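Local coordinates for peroxide stress regulator PerR, FUR family (Streptococcus pyogenes, PDB 4I7H), which probably acts as a metal-dependent transcriptional regulator of the Fur family that senses peroxide stress and controls the genes answering it, at residues L10-N15 with Y92-H97; I35-Q40 with D48-D53; Q98-V103 with F113-V118. One frame throughout, in Å; residues are numbered along the deposited sequence.

Interaction 1. Residues L10-N15 with Y92-H97; sequences LDAYEN and YDFMGH. With NI (nickel (II) ion), chain F.
N15 and H97 meet at a nickel ion, which both bind directly. N15 OD1 lies 2.4 Å from the nickel, and H97 NE2 also coordinates it at 2.4 Å. H4, H19 and H99 supply the other three ligand atoms, making a pentacoordinate regulatory site of the kind expected in a PerR-type sensor. An amide suits this place because OD1 can bind the metal while ND2 donates to a water. N15 ND2 also stands over a face of the H97 ring, offset toward its rim, with the amide and ring planes 65° apart, a close approach without a hydrogen bond. H97 reaches the metal with CG between its own backbone N and carbonyl carbon (chi1 61°), which brings the ring back toward the helix.

The bridging water accepts from N15 ND2 at 2.9 Å and donates to A12 O at 2.8 Å and to H97 O at 2.6 Å, linking the first helical turn to the loop.

The apolar part is small: A12 CB rests 3.9 Å from F94 CE1, where a methyl lets helix and strand end come close. F94 also packs on V16 of helix 12-22, on M38 and I39 of helix 29-39 and on V79 of strand 79-82.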
ATOM      1  N   LEU B  10       3.494  13.368  -7.159  1.00 37.02           N
ATOM      2  CA  LEU B  10       4.785  13.155  -7.806  1.00 38.20           C
ATOM      3  C   LEU B  10       5.103  11.683  -7.650  1.00 35.94           C
ATOM      4  O   LEU B  10       4.940  11.140  -6.547  1.00 34.16           O
ATOM      5  CB  LEU B  10       5.888  13.961  -7.107  1.00 36.04           C
ATOM      6  CG  LEU B  10       5.909  15.488  -7.143  1.00 40.74           C
ATOM      7  CD1 LEU B  10       7.050  16.016  -6.252  1.00 38.86           C
ATOM      8  CD2 LEU B  10       6.070  15.988  -8.582  1.00 42.85           C
ATOM      9  N   ASP B  11       5.546  11.021  -8.721  1.00 35.15           N
ATOM     10  CA  ASP B  11       6.027   9.649  -8.555  1.00 36.01           C
ATOM     11  C   ASP B  11       7.368   9.623  -7.808  1.00 34.55           C
ATOM     12  O   ASP B  11       7.955  10.674  -7.544  1.00 35.68           O
ATOM     13  CB  ASP B  11       6.069   8.857  -9.884  1.00 41.27           C
ATOM     14  CG  ASP B  11       7.086   9.404 -10.895  1.00 40.41           C
ATOM     15  OD1 ASP B  11       8.005  10.159 -10.526  1.00 42.26           O
ATOM     16  OD2 ASP B  11       6.975   9.035 -12.085  1.00 50.71           O
ATOM     17  N   ALA B  12       7.827   8.433  -7.447  1.00 34.08           N
ATOM     18  CA  ALA B  12       9.079   8.273  -6.705  1.00 36.32           C
ATOM     19  C   ALA B  12      10.257   8.932  -7.422  1.00 37.72           C
ATOM     20  O   ALA B  12      11.074   9.595  -6.786  1.00 36.00           O
ATOM     21  CB  ALA B  12       9.367   6.797  -6.456  1.00 35.53           C
ATOM     22  N   TYR B  13      10.332   8.752  -8.740  1.00 36.21           N
ATOM     23  CA  TYR B  13      11.407   9.335  -9.539  1.00 37.68           C
ATOM     24  C   TYR B  13      11.399  10.855  -9.503  1.00 37.54           C
ATOM     25  O   TYR B  13      12.390  11.471  -9.123  1.00 35.19           O
ATOM     26  CB  TYR B  13      11.334   8.851 -10.993  1.00 36.57           C
ATOM     27  CG  TYR B  13      12.377   9.465 -11.902  1.00 41.27           C
ATOM     28  CD1 TYR B  13      13.655   8.915 -11.998  1.00 39.94           C
ATOM     29  CD2 TYR B  13      12.087  10.586 -12.678  1.00 41.94           C
ATOM     30  CE1 TYR B  13      14.617   9.465 -12.841  1.00 38.56           C
ATOM     31  CE2 TYR B  13      13.046  11.145 -13.523  1.00 39.90           C
ATOM     32  CZ  TYR B  13      14.308  10.575 -13.596  1.00 43.52           C
ATOM     33  OH  TYR B  13      15.261  11.111 -14.431  1.00 46.26           O
ATOM     34  N   GLU B  14      10.286  11.470  -9.897  1.00 37.93           N
ATOM     35  CA  GLU B  14      10.228  12.930  -9.872  1.00 37.54           C
ATOM     36  C   GLU B  14      10.363  13.471  -8.445  1.00 39.33           C
ATOM     37  O   GLU B  14      10.945  14.547  -8.230  1.00 35.01           O
ATOM     38  CB  GLU B  14       8.971  13.471 -10.572  1.00 42.13           C
ATOM     39  CG  GLU B  14       8.980  13.338 -12.131  1.00 44.59           C
ATOM     40  CD  GLU B  14      10.146  14.079 -12.841  1.00 49.68           C
ATOM     41  OE1 GLU B  14      10.676  15.092 -12.312  1.00 51.36           O
ATOM     42  OE2 GLU B  14      10.525  13.653 -13.960  1.00 53.57           O
ATOM     43  N   ASN B  15       9.851  12.719  -7.474  1.00 33.95           N
ATOM     44  CA  ASN B  15      10.028  13.089  -6.074  1.00 36.18           C
ATOM     45  C   ASN B  15      11.485  13.248  -5.650  1.00 33.50           C
ATOM     46  O   ASN B  15      11.841  14.250  -5.034  1.00 36.31           O
ATOM     47  CB  ASN B  15       9.388  12.082  -5.140  1.00 31.55           C
ATOM     48  CG  ASN B  15       9.452  12.542  -3.718  1.00 34.93           C
ATOM     49  OD1 ASN B  15       8.847  13.548  -3.399  1.00 31.84           O
ATOM     50  ND2 ASN B  15      10.212  11.852  -2.872  1.00 30.08           N
ATOM     51  N   TYR B  92      20.915  -3.097  -1.965  1.00 31.95           N
ATOM     52  CA  TYR B  92      20.402  -1.742  -1.920  1.00 33.58           C
ATOM     53  C   TYR B  92      18.926  -1.757  -2.296  1.00 39.61           C
ATOM     54  O   TYR B  92      18.499  -2.499  -3.181  1.00 37.10           O
ATOM     55  CB  TYR B  92      21.223  -0.832  -2.847  1.00 35.82           C
ATOM     56  CG  TYR B  92      22.661  -0.731  -2.390  1.00 33.33           C
ATOM     57  CD1 TYR B  92      23.044   0.242  -1.484  1.00 37.84           C
ATOM     58  CD2 TYR B  92      23.619  -1.643  -2.821  1.00 36.47           C
ATOM     59  CE1 TYR B  92      24.360   0.330  -1.033  1.00 39.53           C
ATOM     60  CE2 TYR B  92      24.944  -1.563  -2.381  1.00 33.06           C
ATOM     61  CZ  TYR B  92      25.300  -0.583  -1.487  1.00 37.28           C
ATOM     62  OH  TYR B  92      26.603  -0.498  -1.045  1.00 35.96           O
ATOM     63  N   ASP B  93      18.146  -0.950  -1.603  1.00 39.26           N
ATOM     64  CA  ASP B  93      16.700  -0.972  -1.792  1.00 46.39           C
ATOM     65  C   ASP B  93      16.241   0.450  -1.971  1.00 40.27           C
ATOM     66  O   ASP B  93      16.466   1.282  -1.095  1.00 38.74           O
ATOM     67  CB  ASP B  93      16.038  -1.583  -0.558  1.00 44.89           C
ATOM     68  CG  ASP B  93      14.527  -1.356  -0.516  1.00 53.83           C
ATOM     69  OD1 ASP B  93      13.854  -1.573  -1.561  1.00 49.18           O
ATOM     70  OD2 ASP B  93      14.024  -0.959   0.574  1.00 50.66           O
ATOM     71  N   PHE B  94      15.636   0.763  -3.109  1.00 37.33           N
ATOM     72  CA  PHE B  94      15.146   2.118  -3.250  1.00 42.82           C
ATOM     73  C   PHE B  94      13.862   2.240  -2.443  1.00 43.81           C
ATOM     74  O   PHE B  94      12.867   1.568  -2.730  1.00 47.25           O
ATOM     75  CB  PHE B  94      14.909   2.525  -4.700  1.00 40.97           C
ATOM     76  CG  PHE B  94      14.503   3.959  -4.838  1.00 42.30           C
ATOM     77  CD1 PHE B  94      13.163   4.325  -4.767  1.00 42.92           C
ATOM     78  CD2 PHE B  94      15.459   4.947  -4.987  1.00 42.41           C
ATOM     79  CE1 PHE B  94      12.786   5.644  -4.855  1.00 42.62           C
ATOM     80  CE2 PHE B  94      15.086   6.289  -5.085  1.00 43.75           C
ATOM     81  CZ  PHE B  94      13.738   6.628  -5.020  1.00 42.41           C
ATOM     82  N   MET B  95      13.873   3.085  -1.424  1.00 42.29           N
ATOM     83  CA  MET B  95      12.691   3.176  -0.576  1.00 46.03           C
ATOM     84  C   MET B  95      12.130   4.586  -0.489  1.00 43.72           C
ATOM     85  O   MET B  95      11.368   4.902   0.416  1.00 39.97           O
ATOM     86  CB  MET B  95      12.961   2.563   0.804  1.00 47.02           C
ATOM     87  CG  MET B  95      14.334   2.851   1.370  1.00 43.73           C
ATOM     88  SD  MET B  95      14.526   4.581   1.753  1.00 53.38           S
ATOM     89  CE  MET B  95      15.488   4.501   3.271  1.00 49.33           C
ATOM     90  N   GLY B  96      12.496   5.424  -1.454  1.00 41.59           N
ATOM     91  CA  GLY B  96      12.013   6.791  -1.498  1.00 38.40           C
ATOM     92  C   GLY B  96      10.496   6.880  -1.619  1.00 38.21           C
ATOM     93  O   GLY B  96       9.858   6.092  -2.314  1.00 32.21           O
ATOM     94  N   HIS B  97       9.917   7.878  -0.963  1.00 38.15           N
ATOM     95  CA  HIS B  97       8.467   8.031  -0.951  1.00 36.51           C
ATOM     96  C   HIS B  97       7.985   8.665  -2.242  1.00 35.29           C
ATOM     97  O   HIS B  97       8.782   9.058  -3.101  1.00 34.01           O
ATOM     98  CB  HIS B  97       8.057   8.923   0.224  1.00 33.14           C
ATOM     99  CG  HIS B  97       8.638  10.300   0.151  1.00 36.71           C
ATOM    100  ND1 HIS B  97       9.861  10.619   0.705  1.00 38.95           N
ATOM    101  CD2 HIS B  97       8.186  11.430  -0.441  1.00 33.03           C
ATOM    102  CE1 HIS B  97      10.127  11.890   0.482  1.00 35.07           C
ATOM    103  NE2 HIS B  97       9.129  12.406  -0.210  1.00 36.13           N
TER
HETATM  104 NI    NI F 202       8.517  14.534  -1.244  1.00 35.47          NI
HETATM  105  O   HOH W   1      11.244   9.328  -3.964  1.00 32.31           O

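Interaction 2. Residues I35-Q40 with D48-D53; sequences ISYMIQ and DKIYRD
Helices 35-39 and 48-53 pass with their axes 11.1 Å apart at closest approach and their directions 118° apart, CA atoms coming nearest at Y37 and I50. They belong to the helical N-terminal part of a Fur-family protein, the winged-helix DNA-binding domain. At this spacing long side chains must bridge the gap, and Y37 does so: CG anti to its backbone N (chi1 178°) sends the ring out toward the second helix. Its CE1 lies 3.7 Å from I50 CG1, an oblique meeting of ring and aliphatic branch.

Deeper in, M38 bends at chi2 and chi3 to bring SD within 3.4 Å of I50 CD1, the two side chains crossing at about a right angle. A flexible thioether and a branched isoleucine suit this buried side, which P45 helps to cover; I50 also reaches V66 of helix 63-75, and M38 touches Y92 and F94.

Toward the surface the contact turns polar. K49 crosses the hydroxyl end of Y37, with CD 3.3 Å from Y37 OH. Tyrosine fits here because its ring packs while its hydroxyl bonds: Y37 OH donates to D53 OD2 at 2.7 Å, approaching from above the carboxylate plane, 37° out of it.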
ATOM      1  N   ILE B  35      18.885   5.917 -10.168  1.00 30.92           N
ATOM      2  CA  ILE B  35      17.597   6.077  -9.482  1.00 34.08           C
ATOM      3  C   ILE B  35      16.490   5.315 -10.207  1.00 35.46           C
ATOM      4  O   ILE B  35      15.744   4.556  -9.595  1.00 36.80           O
ATOM      5  CB  ILE B  35      17.197   7.545  -9.370  1.00 34.41           C
ATOM      6  CG1 ILE B  35      18.100   8.248  -8.356  1.00 32.36           C
ATOM      7  CG2 ILE B  35      15.735   7.663  -8.947  1.00 36.47           C
ATOM      8  CD1 ILE B  35      18.040   9.761  -8.431  1.00 34.39           C
ATOM      9  N   SER B  36      16.398   5.520 -11.515  1.00 33.53           N
ATOM     10  CA  SER B  36      15.364   4.886 -12.306  1.00 36.19           C
ATOM     11  C   SER B  36      15.504   3.362 -12.259  1.00 40.02           C
ATOM     12  O   SER B  36      14.503   2.644 -12.144  1.00 41.53           O
ATOM     13  CB  SER B  36      15.401   5.423 -13.736  1.00 39.42           C
ATOM     14  OG  SER B  36      14.455   4.755 -14.545  1.00 46.78           O
ATOM     15  N   TYR B  37      16.742   2.874 -12.317  1.00 34.34           N
ATOM     16  CA  TYR B  37      16.997   1.440 -12.264  1.00 36.91           C
ATOM     17  C   TYR B  37      16.541   0.850 -10.935  1.00 38.76           C
ATOM     18  O   TYR B  37      15.910  -0.204 -10.894  1.00 38.89           O
ATOM     19  CB  TYR B  37      18.487   1.150 -12.476  1.00 34.88           C
ATOM     20  CG  TYR B  37      18.837  -0.314 -12.387  1.00 37.50           C
ATOM     21  CD1 TYR B  37      19.140  -0.902 -11.162  1.00 39.23           C
ATOM     22  CD2 TYR B  37      18.856  -1.120 -13.524  1.00 41.36           C
ATOM     23  CE1 TYR B  37      19.454  -2.249 -11.066  1.00 37.31           C
ATOM     24  CE2 TYR B  37      19.177  -2.476 -13.440  1.00 39.58           C
ATOM     25  CZ  TYR B  37      19.469  -3.028 -12.203  1.00 41.36           C
ATOM     26  OH  TYR B  37      19.792  -4.362 -12.086  1.00 44.47           O
ATOM     27  N   MET B  38      16.890   1.532  -9.854  1.00 34.28           N
ATOM     28  CA  MET B  38      16.543   1.082  -8.519  1.00 38.49           C
ATOM     29  C   MET B  38      15.019   1.029  -8.343  1.00 42.45           C
ATOM     30  O   MET B  38      14.468   0.029  -7.868  1.00 41.82           O
ATOM     31  CB  MET B  38      17.166   2.019  -7.492  1.00 37.58           C
ATOM     32  CG  MET B  38      18.691   1.979  -7.505  1.00 40.07           C
ATOM     33  SD  MET B  38      19.145   0.295  -7.121  1.00 48.84           S
ATOM     34  CE  MET B  38      18.947   0.392  -5.320  1.00 42.73           C
ATOM     35  N   ILE B  39      14.342   2.099  -8.737  1.00 36.81           N
ATOM     36  CA  ILE B  39      12.877   2.108  -8.690  1.00 42.67           C
ATOM     37  C   ILE B  39      12.263   0.932  -9.453  1.00 44.39           C
ATOM     38  O   ILE B  39      11.447   0.182  -8.903  1.00 44.00           O
ATOM     39  CB  ILE B  39      12.308   3.432  -9.206  1.00 43.41           C
ATOM     40  CG1 ILE B  39      12.751   4.567  -8.285  1.00 37.29           C
ATOM     41  CG2 ILE B  39      10.779   3.362  -9.283  1.00 48.06           C
ATOM     42  CD1 ILE B  39      12.396   5.936  -8.779  1.00 38.08           C
ATOM     43  N   GLN B  40      12.683   0.741 -10.699  1.00 46.39           N
ATOM     44  CA  GLN B  40      12.093  -0.300 -11.540  1.00 47.54           C
ATOM     45  C   GLN B  40      12.571  -1.713 -11.214  1.00 51.72           C
ATOM     46  O   GLN B  40      12.156  -2.672 -11.868  1.00 53.93           O
ATOM     47  CB  GLN B  40      12.343  -0.001 -13.023  1.00 47.31           C
ATOM     48  CG  GLN B  40      11.711   1.312 -13.516  1.00 52.25           C
ATOM     49  CD  GLN B  40      10.202   1.377 -13.266  1.00 55.26           C
ATOM     50  OE1 GLN B  40       9.744   2.030 -12.321  1.00 55.66           O
ATOM     51  NE2 GLN B  40       9.424   0.707 -14.119  1.00 53.95           N
ATOM     52  N   ASP B  48      27.184  -4.368  -7.741  1.00 35.29           N
ATOM     53  CA  ASP B  48      27.745  -4.981  -8.944  1.00 39.31           C
ATOM     54  C   ASP B  48      26.662  -5.228  -9.981  1.00 40.84           C
ATOM     55  O   ASP B  48      26.881  -5.043 -11.182  1.00 40.28           O
ATOM     56  CB  ASP B  48      28.460  -6.293  -8.623  1.00 43.12           C
ATOM     57  CG  ASP B  48      29.012  -6.972  -9.867  1.00 47.01           C
ATOM     58  OD1 ASP B  48      30.024  -6.481 -10.406  1.00 51.57           O
ATOM     59  OD2 ASP B  48      28.431  -7.984 -10.312  1.00 53.18           O
ATOM     60  N   LYS B  49      25.492  -5.642  -9.506  1.00 36.89           N
ATOM     61  CA  LYS B  49      24.344  -5.862 -10.374  1.00 41.84           C
ATOM     62  C   LYS B  49      23.964  -4.564 -11.081  1.00 38.10           C
ATOM     63  O   LYS B  49      23.819  -4.534 -12.302  1.00 36.22           O
ATOM     64  CB  LYS B  49      23.164  -6.363  -9.542  1.00 42.45           C
ATOM     65  CG  LYS B  49      22.324  -7.416 -10.214  1.00 51.72           C
ATOM     66  CD  LYS B  49      21.725  -6.926 -11.511  1.00 50.82           C
ATOM     67  CE  LYS B  49      20.439  -7.668 -11.839  1.00 52.35           C
ATOM     68  NZ  LYS B  49      20.664  -9.084 -12.239  1.00 57.28           N
ATOM     69  N   ILE B  50      23.777  -3.505 -10.299  1.00 33.18           N
ATOM     70  CA  ILE B  50      23.467  -2.197 -10.852  1.00 34.19           C
ATOM     71  C   ILE B  50      24.525  -1.800 -11.885  1.00 37.50           C
ATOM     72  O   ILE B  50      24.214  -1.411 -13.023  1.00 35.92           O
ATOM     73  CB  ILE B  50      23.442  -1.131  -9.746  1.00 31.57           C
ATOM     74  CG1 ILE B  50      22.262  -1.371  -8.779  1.00 31.72           C
ATOM     75  CG2 ILE B  50      23.354   0.260 -10.358  1.00 32.37           C
ATOM     76  CD1 ILE B  50      22.429  -0.638  -7.458  1.00 31.62           C
ATOM     77  N   TYR B  51      25.783  -1.904 -11.479  1.00 35.61           N
ATOM     78  CA  TYR B  51      26.899  -1.558 -12.351  1.00 37.16           C
ATOM     79  C   TYR B  51      26.853  -2.352 -13.660  1.00 38.37           C
ATOM     80  O   TYR B  51      26.917  -1.773 -14.748  1.00 38.48           O
ATOM     81  CB  TYR B  51      28.220  -1.801 -11.610  1.00 37.14           C
ATOM     82  CG  TYR B  51      29.459  -1.661 -12.471  1.00 37.35           C
ATOM     83  CD1 TYR B  51      30.235  -2.771 -12.784  1.00 38.43           C
ATOM     84  CD2 TYR B  51      29.852  -0.421 -12.967  1.00 35.87           C
ATOM     85  CE1 TYR B  51      31.372  -2.657 -13.572  1.00 40.88           C
ATOM     86  CE2 TYR B  51      31.010  -0.293 -13.768  1.00 40.54           C
ATOM     87  CZ  TYR B  51      31.758  -1.419 -14.062  1.00 40.71           C
ATOM     88  OH  TYR B  51      32.904  -1.319 -14.841  1.00 44.75           O
ATOM     89  N   ARG B  52      26.715  -3.668 -13.555  1.00 40.57           N
ATOM     90  CA  ARG B  52      26.748  -4.518 -14.745  1.00 43.01           C
ATOM     91  C   ARG B  52      25.611  -4.209 -15.707  1.00 45.07           C
ATOM     92  O   ARG B  52      25.793  -4.237 -16.927  1.00 45.22           O
ATOM     93  CB  ARG B  52      26.761  -6.003 -14.362  1.00 45.77           C
ATOM     94  CG  ARG B  52      28.137  -6.495 -13.912  1.00 50.00           C
ATOM     95  CD  ARG B  52      28.174  -7.998 -13.671  1.00 52.21           C
ATOM     96  NE  ARG B  52      27.527  -8.371 -12.416  1.00 52.78           N
ATOM     97  CZ  ARG B  52      26.298  -8.871 -12.332  1.00 56.30           C
ATOM     98  NH1 ARG B  52      25.585  -9.074 -13.436  1.00 57.54           N
ATOM     99  NH2 ARG B  52      25.784  -9.179 -11.144  1.00 53.76           N
ATOM    100  N   ASP B  53      24.445  -3.884 -15.156  1.00 42.73           N
ATOM    101  CA  ASP B  53      23.281  -3.578 -15.983  1.00 42.95           C
ATOM    102  C   ASP B  53      23.315  -2.191 -16.628  1.00 42.22           C
ATOM    103  O   ASP B  53      22.663  -1.974 -17.644  1.00 46.27           O
ATOM    104  CB  ASP B  53      21.990  -3.770 -15.178  1.00 41.19           C
ATOM    105  CG  ASP B  53      21.680  -5.237 -14.925  1.00 47.38           C
ATOM    106  OD1 ASP B  53      22.510  -6.077 -15.336  1.00 48.27           O
ATOM    107  OD2 ASP B  53      20.624  -5.555 -14.316  1.00 45.81           O
TER

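Interaction 3. Residues Q98-V103 with F113-V118; sequences QHVNVV and FMDVDV. With NI (nickel (II) ion), chain F.
H99 and M114 face each other as a non-hydrogen-bonded antiparallel pair, and from there the histidine reaches the nickel, its NE2 2.4 Å from the ion. M114 CG lies 3.7 Å from H99 CE1, with the sulfur oblique to the ring. The hydrogen-bonded pairs on either side, Q98 with D115 and V100 with F113, fix the strand that carries H99; V100 N donates to F113 O at 2.9 Å.

The other face of the sheet holds the side chains of those flanking pairs. V100 CG2 touches F113 CE2 at 3.5 Å, while CG1 lies over a face of the ring. Farther along the strand, V102 CG2 meets F113 CD2 at 3.4 Å, beta-branched residues suiting an extended strand.

Q98 NE2 donates to D115 OD2 at 3.0 Å, with the acceptor close to the amide plane. V118 N reaches the syn lone pair of the same OD2, so two donors grip it, and D117 N bonds D115 OD1, making an Asx turn. D115 and V118 pack on I121 of the second subunit, where Q128 OE1 makes a hydrogen bond with M114 N. The whole is a beta hairpin of the Fur-family dimerization domain, bearing a ligand of the probable regulatory metal site.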
ATOM      1  N   GLN B  98       6.666   8.753  -2.377  1.00 33.94           N
ATOM      2  CA  GLN B  98       6.054   9.478  -3.475  1.00 31.47           C
ATOM      3  C   GLN B  98       4.894  10.293  -2.902  1.00 31.17           C
ATOM      4  O   GLN B  98       4.645  10.267  -1.691  1.00 30.89           O
ATOM      5  CB  GLN B  98       5.558   8.511  -4.566  1.00 32.58           C
ATOM      6  CG  GLN B  98       4.408   7.589  -4.109  1.00 32.62           C
ATOM      7  CD  GLN B  98       3.732   6.827  -5.265  1.00 38.50           C
ATOM      8  OE1 GLN B  98       3.945   7.126  -6.442  1.00 35.47           O
ATOM      9  NE2 GLN B  98       2.893   5.853  -4.917  1.00 38.66           N
ATOM     10  N   HIS B  99       4.191  11.013  -3.768  1.00 30.54           N
ATOM     11  CA  HIS B  99       3.053  11.828  -3.341  1.00 31.36           C
ATOM     12  C   HIS B  99       1.873  11.531  -4.222  1.00 28.29           C
ATOM     13  O   HIS B  99       1.996  11.554  -5.448  1.00 29.50           O
ATOM     14  CB  HIS B  99       3.405  13.312  -3.403  1.00 33.51           C
ATOM     15  CG  HIS B  99       4.410  13.709  -2.378  1.00 31.43           C
ATOM     16  ND1 HIS B  99       4.043  14.061  -1.097  1.00 34.23           N
ATOM     17  CD2 HIS B  99       5.766  13.739  -2.409  1.00 28.54           C
ATOM     18  CE1 HIS B  99       5.124  14.339  -0.393  1.00 36.78           C
ATOM     19  NE2 HIS B  99       6.176  14.137  -1.158  1.00 31.65           N
ATOM     20  N   VAL B 100       0.740  11.222  -3.592  1.00 27.48           N
ATOM     21  CA  VAL B 100      -0.449  10.835  -4.340  1.00 29.04           C
ATOM     22  C   VAL B 100      -1.687  11.652  -3.955  1.00 29.60           C
ATOM     23  O   VAL B 100      -1.763  12.212  -2.846  1.00 30.08           O
ATOM     24  CB  VAL B 100      -0.678   9.283  -4.309  1.00 37.14           C
ATOM     25  CG1 VAL B 100       0.354   8.581  -3.456  1.00 36.19           C
ATOM     26  CG2 VAL B 100      -2.103   8.902  -3.893  1.00 31.56           C
ATOM     27  N   ASN B 101      -2.633  11.742  -4.882  1.00 30.79           N
ATOM     28  CA  ASN B 101      -3.837  12.544  -4.667  1.00 32.16           C
ATOM     29  C   ASN B 101      -4.973  11.793  -3.984  1.00 32.21           C
ATOM     30  O   ASN B 101      -5.095  10.577  -4.153  1.00 28.29           O
ATOM     31  CB  ASN B 101      -4.309  13.110  -6.010  1.00 32.04           C
ATOM     32  CG  ASN B 101      -3.411  14.223  -6.509  1.00 30.89           C
ATOM     33  OD1 ASN B 101      -2.954  15.055  -5.719  1.00 31.57           O
ATOM     34  ND2 ASN B 101      -3.153  14.252  -7.809  1.00 32.91           N
ATOM     35  N   VAL B 102      -5.775  12.513  -3.189  1.00 29.38           N
ATOM     36  CA  VAL B 102      -7.105  12.031  -2.783  1.00 30.45           C
ATOM     37  C   VAL B 102      -8.135  13.019  -3.326  1.00 32.59           C
ATOM     38  O   VAL B 102      -7.945  14.233  -3.210  1.00 30.61           O
ATOM     39  CB  VAL B 102      -7.346  12.049  -1.265  1.00 34.69           C
ATOM     40  CG1 VAL B 102      -8.371  10.970  -0.868  1.00 33.42           C
ATOM     41  CG2 VAL B 102      -6.070  11.929  -0.496  1.00 40.31           C
ATOM     42  N   VAL B 103      -9.224  12.511  -3.893  1.00 29.87           N
ATOM     43  CA  VAL B 103     -10.259  13.371  -4.421  1.00 33.23           C
ATOM     44  C   VAL B 103     -11.527  13.239  -3.569  1.00 33.98           C
ATOM     45  O   VAL B 103     -11.909  12.122  -3.182  1.00 32.41           O
ATOM     46  CB  VAL B 103     -10.571  13.024  -5.882  1.00 35.31           C
ATOM     47  CG1 VAL B 103     -11.578  14.038  -6.476  1.00 32.77           C
ATOM     48  CG2 VAL B 103      -9.268  13.005  -6.705  1.00 32.88           C
ATOM     49  N   PHE B 113      -0.954  13.513  -0.424  1.00 30.75           N
ATOM     50  CA  PHE B 113      -0.346  12.938   0.753  1.00 29.34           C
ATOM     51  C   PHE B 113       0.884  12.123   0.360  1.00 30.00           C
ATOM     52  O   PHE B 113       1.062  11.722  -0.801  1.00 30.04           O
ATOM     53  CB  PHE B 113      -1.359  12.107   1.548  1.00 31.42           C
ATOM     54  CG  PHE B 113      -1.814  10.856   0.841  1.00 31.76           C
ATOM     55  CD1 PHE B 113      -1.204   9.630   1.111  1.00 32.28           C
ATOM     56  CD2 PHE B 113      -2.848  10.899  -0.087  1.00 33.35           C
ATOM     57  CE1 PHE B 113      -1.617   8.473   0.463  1.00 29.74           C
ATOM     58  CE2 PHE B 113      -3.262   9.733  -0.748  1.00 30.68           C
ATOM     59  CZ  PHE B 113      -2.643   8.527  -0.461  1.00 29.31           C
ATOM     60  N   MET B 114       1.740  11.920   1.346  1.00 30.14           N
ATOM     61  CA  MET B 114       3.013  11.267   1.152  1.00 32.26           C
ATOM     62  C   MET B 114       2.844   9.756   1.359  1.00 33.13           C
ATOM     63  O   MET B 114       2.270   9.313   2.365  1.00 33.79           O
ATOM     64  CB  MET B 114       3.974  11.853   2.176  1.00 30.52           C
ATOM     65  CG  MET B 114       5.404  11.537   1.983  1.00 40.36           C
ATOM     66  SD  MET B 114       6.266  12.285   3.381  1.00 45.84           S
ATOM     67  CE  MET B 114       7.695  11.220   3.424  1.00 43.23           C
ATOM     68  N   ASP B 115       3.318   8.968   0.405  1.00 31.13           N
ATOM     69  CA  ASP B 115       3.096   7.522   0.436  1.00 33.79           C
ATOM     70  C   ASP B 115       4.407   6.756   0.368  1.00 36.05           C
ATOM     71  O   ASP B 115       5.311   7.141  -0.368  1.00 32.74           O
ATOM     72  CB  ASP B 115       2.250   7.092  -0.751  1.00 30.80           C
ATOM     73  CG  ASP B 115       2.330   5.580  -1.005  1.00 36.68           C
ATOM     74  OD1 ASP B 115       1.735   4.795  -0.211  1.00 33.48           O
ATOM     75  OD2 ASP B 115       3.000   5.181  -1.984  1.00 35.35           O
ATOM     76  N   VAL B 116       4.492   5.674   1.134  1.00 35.18           N
ATOM     77  CA  VAL B 116       5.648   4.792   1.102  1.00 39.85           C
ATOM     78  C   VAL B 116       5.226   3.343   0.865  1.00 42.93           C
ATOM     79  O   VAL B 116       6.081   2.464   0.762  1.00 46.77           O
ATOM     80  CB  VAL B 116       6.465   4.862   2.421  1.00 41.97           C
ATOM     81  CG1 VAL B 116       7.164   6.216   2.547  1.00 42.35           C
ATOM     82  CG2 VAL B 116       5.563   4.616   3.616  1.00 38.44           C
ATOM     83  N   ASP B 117       3.920   3.103   0.739  1.00 39.29           N
ATOM     84  CA  ASP B 117       3.407   1.733   0.668  1.00 42.03           C
ATOM     85  C   ASP B 117       3.224   1.159  -0.739  1.00 43.47           C
ATOM     86  O   ASP B 117       3.176  -0.069  -0.904  1.00 42.19           O
ATOM     87  CB  ASP B 117       2.097   1.607   1.448  1.00 39.08           C
ATOM     88  CG  ASP B 117       2.265   1.888   2.923  1.00 41.42           C
ATOM     89  OD1 ASP B 117       3.202   1.336   3.533  1.00 47.16           O
ATOM     90  OD2 ASP B 117       1.460   2.670   3.482  1.00 45.73           O
ATOM     91  N   VAL B 118       3.122   2.011  -1.758  1.00 40.61           N
ATOM     92  CA  VAL B 118       2.915   1.480  -3.106  1.00 41.64           C
ATOM     93  C   VAL B 118       4.111   0.621  -3.553  1.00 46.31           C
ATOM     94  O   VAL B 118       3.936  -0.393  -4.233  1.00 41.24           O
ATOM     95  CB  VAL B 118       2.521   2.571  -4.137  1.00 41.15           C
ATOM     96  CG1 VAL B 118       2.501   2.003  -5.552  1.00 40.78           C
ATOM     97  CG2 VAL B 118       1.151   3.154  -3.792  1.00 39.49           C
TER
HETATM   98 NI    NI F 202       8.517  14.534  -1.244  1.00 35.47          NI

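Overall arrangement
From the N terminus, residues 10-15 open the longest loop, which interaction 1 closes when the chain returns at 92-97. Interaction 2 is nested inside it, a short closure between successive helices 29-39 and 47-54. Interaction 3 follows in series, closing the hairpin of strands 98-104 and 110-115. Interactions 1 and 2 touch where I39 packs on Y13 and F94, joining the first helix and strand 91-94 to helix 29-39 of the probable DNA-binding domain. Interactions 1 and 3 share the nickel, and L10 O probably accepts from H99 N. Interactions 2 and 3 do not touch, their centres about 24 Å apart; interaction 1 lies where helical and sheet-bearing parts meet, probably the domain junction of Fur-family proteins.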